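Local coordinates for OsmC family protein (Rhodothermus marinus, PDB 5CML) that acts as a serine carboxyl esterase, of which this chain is the esterase domain from a longer protein that also carries an OsmC domain, at residues 106-111 with 129-134. Sequence-based numbering, arbitrary orientation.
Sequences IGHSLG and ATIGAP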
ATOM      1  N   ILE A 106      -3.677   3.481   0.124  1.00 18.78           N
ATOM      2  CA  ILE A 106      -3.229   2.778  -1.073  1.00 19.71           C
ATOM      3  C   ILE A 106      -2.135   1.812  -0.669  1.00 18.99           C
ATOM      4  O   ILE A 106      -1.195   2.203   0.024  1.00 19.58           O
ATOM      5  CB  ILE A 106      -2.650   3.745  -2.146  1.00 19.16           C
ATOM      6  CG1 ILE A 106      -3.579   4.934  -2.397  1.00 19.18           C
ATOM      7  CG2 ILE A 106      -2.341   2.980  -3.436  1.00 19.92           C
ATOM      8  CD1 ILE A 106      -2.887   6.121  -3.131  1.00 21.10           C
ATOM      9  N   GLY A 107      -2.225   0.562  -1.116  1.00 19.22           N
ATOM     10  CA  GLY A 107      -1.192  -0.405  -0.810  1.00 19.76           C
ATOM     11  C   GLY A 107      -0.782  -1.226  -2.014  1.00 20.24           C
ATOM     12  O   GLY A 107      -1.628  -1.751  -2.722  1.00 21.85           O
ATOM     13  N   HIS A 108       0.521  -1.377  -2.220  1.00 19.07           N
ATOM     14  CA  HIS A 108       1.039  -2.225  -3.288  1.00 19.76           C
ATOM     15  C   HIS A 108       1.677  -3.478  -2.698  1.00 18.31           C
ATOM     16  O   HIS A 108       2.399  -3.398  -1.708  1.00 20.03           O
ATOM     17  CB  HIS A 108       2.048  -1.439  -4.128  1.00 19.92           C
ATOM     18  CG  HIS A 108       2.962  -2.299  -4.944  1.00 21.31           C
ATOM     19  ND1 HIS A 108       4.312  -2.410  -4.687  1.00 21.90           N
ATOM     20  CD2 HIS A 108       2.725  -3.051  -6.046  1.00 21.65           C
ATOM     21  CE1 HIS A 108       4.865  -3.211  -5.583  1.00 22.81           C
ATOM     22  NE2 HIS A 108       3.920  -3.623  -6.411  1.00 21.69           N
ATOM     23  N   SER A 109       1.364  -4.625  -3.293  1.00 19.62           N
ATOM     24  CA  SER A 109       1.956  -5.911  -2.943  1.00 21.89           C
ATOM     25  C   SER A 109       1.651  -6.232  -1.470  1.00 20.54           C
ATOM     26  O   SER A 109       0.495  -6.135  -1.029  1.00 20.69           O
ATOM     27  CB  SER A 109       3.464  -5.891  -3.248  1.00 22.49           C
ATOM     28  OG  SER A 109       4.062  -7.156  -3.056  1.00 23.14           O
ATOM     29  N   LEU A 110       2.669  -6.584  -0.708  1.00 22.46           N
ATOM     30  CA  LEU A 110       2.491  -6.805   0.733  1.00 23.55           C
ATOM     31  C   LEU A 110       1.890  -5.592   1.432  1.00 24.15           C
ATOM     32  O   LEU A 110       1.167  -5.737   2.419  1.00 24.41           O
ATOM     33  CB  LEU A 110       3.819  -7.164   1.399  1.00 26.78           C
ATOM     34  CG  LEU A 110       4.317  -8.576   1.162  1.00 29.13           C
ATOM     35  CD1 LEU A 110       5.530  -8.789   2.037  1.00 30.69           C
ATOM     36  CD2 LEU A 110       3.254  -9.643   1.484  1.00 31.18           C
ATOM     37  N   GLY A 111       2.203  -4.393   0.932  1.00 23.12           N
ATOM     38  CA  GLY A 111       1.607  -3.180   1.458  1.00 23.30           C
ATOM     39  C   GLY A 111       0.109  -3.139   1.256  1.00 22.36           C
ATOM     40  O   GLY A 111      -0.608  -2.502   2.021  1.00 24.39           O
ATOM     41  N   ALA A 129      -7.496   1.343  -1.882  1.00 17.07           N
ATOM     42  CA  ALA A 129      -7.121   0.826  -3.195  1.00 17.38           C
ATOM     43  C   ALA A 129      -5.832   0.021  -3.041  1.00 19.34           C
ATOM     44  O   ALA A 129      -4.920   0.420  -2.289  1.00 21.02           O
ATOM     45  CB  ALA A 129      -6.935   1.952  -4.209  1.00 17.66           C
ATOM     46  N   THR A 130      -5.747  -1.107  -3.740  1.00 18.91           N
ATOM     47  CA  THR A 130      -4.540  -1.912  -3.693  1.00 19.23           C
ATOM     48  C   THR A 130      -4.093  -2.334  -5.074  1.00 17.31           C
ATOM     49  O   THR A 130      -4.887  -2.353  -6.012  1.00 19.66           O
ATOM     50  CB  THR A 130      -4.726  -3.191  -2.825  1.00 21.23           C
ATOM     51  OG1 THR A 130      -5.736  -4.023  -3.396  1.00 22.60           O
ATOM     52  CG2 THR A 130      -5.121  -2.826  -1.401  1.00 24.77           C
ATOM     53  N   ILE A 131      -2.815  -2.682  -5.167  1.00 16.67           N
ATOM     54  CA  ILE A 131      -2.170  -3.082  -6.420  1.00 18.13           C
ATOM     55  C   ILE A 131      -1.403  -4.388  -6.193  1.00 16.80           C
ATOM     56  O   ILE A 131      -0.416  -4.410  -5.448  1.00 19.20           O
ATOM     57  CB  ILE A 131      -1.189  -2.004  -6.918  1.00 18.91           C
ATOM     58  CG1 ILE A 131      -1.864  -0.637  -6.967  1.00 21.43           C
ATOM     59  CG2 ILE A 131      -0.566  -2.378  -8.263  1.00 19.54           C
ATOM     60  CD1 ILE A 131      -0.906   0.519  -6.775  1.00 23.68           C
ATOM     61  N   GLY A 132      -1.832  -5.476  -6.823  1.00 18.02           N
ATOM     62  CA  GLY A 132      -1.090  -6.719  -6.717  1.00 19.00           C
ATOM     63  C   GLY A 132      -1.127  -7.338  -5.327  1.00 20.04           C
ATOM     64  O   GLY A 132      -0.213  -8.061  -4.953  1.00 22.13           O
ATOM     65  N   ALA A 133      -2.177  -7.073  -4.565  1.00 19.77           N
ATOM     66  CA  ALA A 133      -2.228  -7.535  -3.163  1.00 20.53           C
ATOM     67  C   ALA A 133      -2.518  -9.040  -3.048  1.00 21.09           C
ATOM     68  O   ALA A 133      -3.383  -9.563  -3.746  1.00 21.11           O
ATOM     69  CB  ALA A 133      -3.278  -6.763  -2.388  1.00 20.16           C
ATOM     70  N   PRO A 134      -1.809  -9.725  -2.141  1.00 20.58           N
ATOM     71  CA  PRO A 134      -2.139 -11.125  -1.869  1.00 20.89           C
ATOM     72  C   PRO A 134      -3.377 -11.197  -0.989  1.00 22.63           C
ATOM     73  O   PRO A 134      -3.655 -10.250  -0.271  1.00 24.61           O
ATOM     74  CB  PRO A 134      -0.892 -11.650  -1.173  1.00 23.19           C
ATOM     75  CG  PRO A 134      -0.329 -10.469  -0.474  1.00 23.82           C
ATOM     76  CD  PRO A 134      -0.627  -9.280  -1.393  1.00 22.95           C
TER
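G107 and S109 of strand 104-108 and the turn after it are tied to A129 and I131 of strand 127-131 by a parallel backbone ladder, the axes of the paired strands 4.6 Å apart and 13° from parallel. The two strands and helix 110-118 form a beta-alpha-beta unit of the alpha/beta-hydrolase fold, and the sharp strand-to-helix turn at S109 matches a nucleophile elbow of the GxSxG type. G107 N donates to A129 O (2.9 Å), and G107 O in turn accepts from I131 N, each bond lying in the plane of its acceptor carbonyl. The last rung reaches past the strand end: S109 N points almost straight at I131 O (2.8 Å, 173° at the hydrogen), so the neighbouring strand holds the backbone of the probable nucleophile. S109 has positive phi, the strained backbone expected of such an elbow, and its OG is hydrogen-bonded to H229, consistent with the serine and histidine of a Ser-His-Asp triad.

On the sheet face carrying I106, H108 and I131, the imidazole of H108, its CG anti to the backbone N (chi1 161°), brings CD2 to I131 CG2 at 4.0 Å, the two side chains crossing obliquely, while S109 CB sits over the centre of one ring face. ND1 bonds to C37 N and NE2 to H229 O, which fixes the ring's rotation. I106 CG2 makes a looser apolar contact with I131 CD1, and L244 and V240 of helix 234-252 pack on this face. T130 points to the other face, against V115 and L116 of helix 110-118. Beyond the strands the two segments still touch: L110 CD2 lies 4.2 Å from P134 CG, and P134 CD rests 3.4 Å from S109 O.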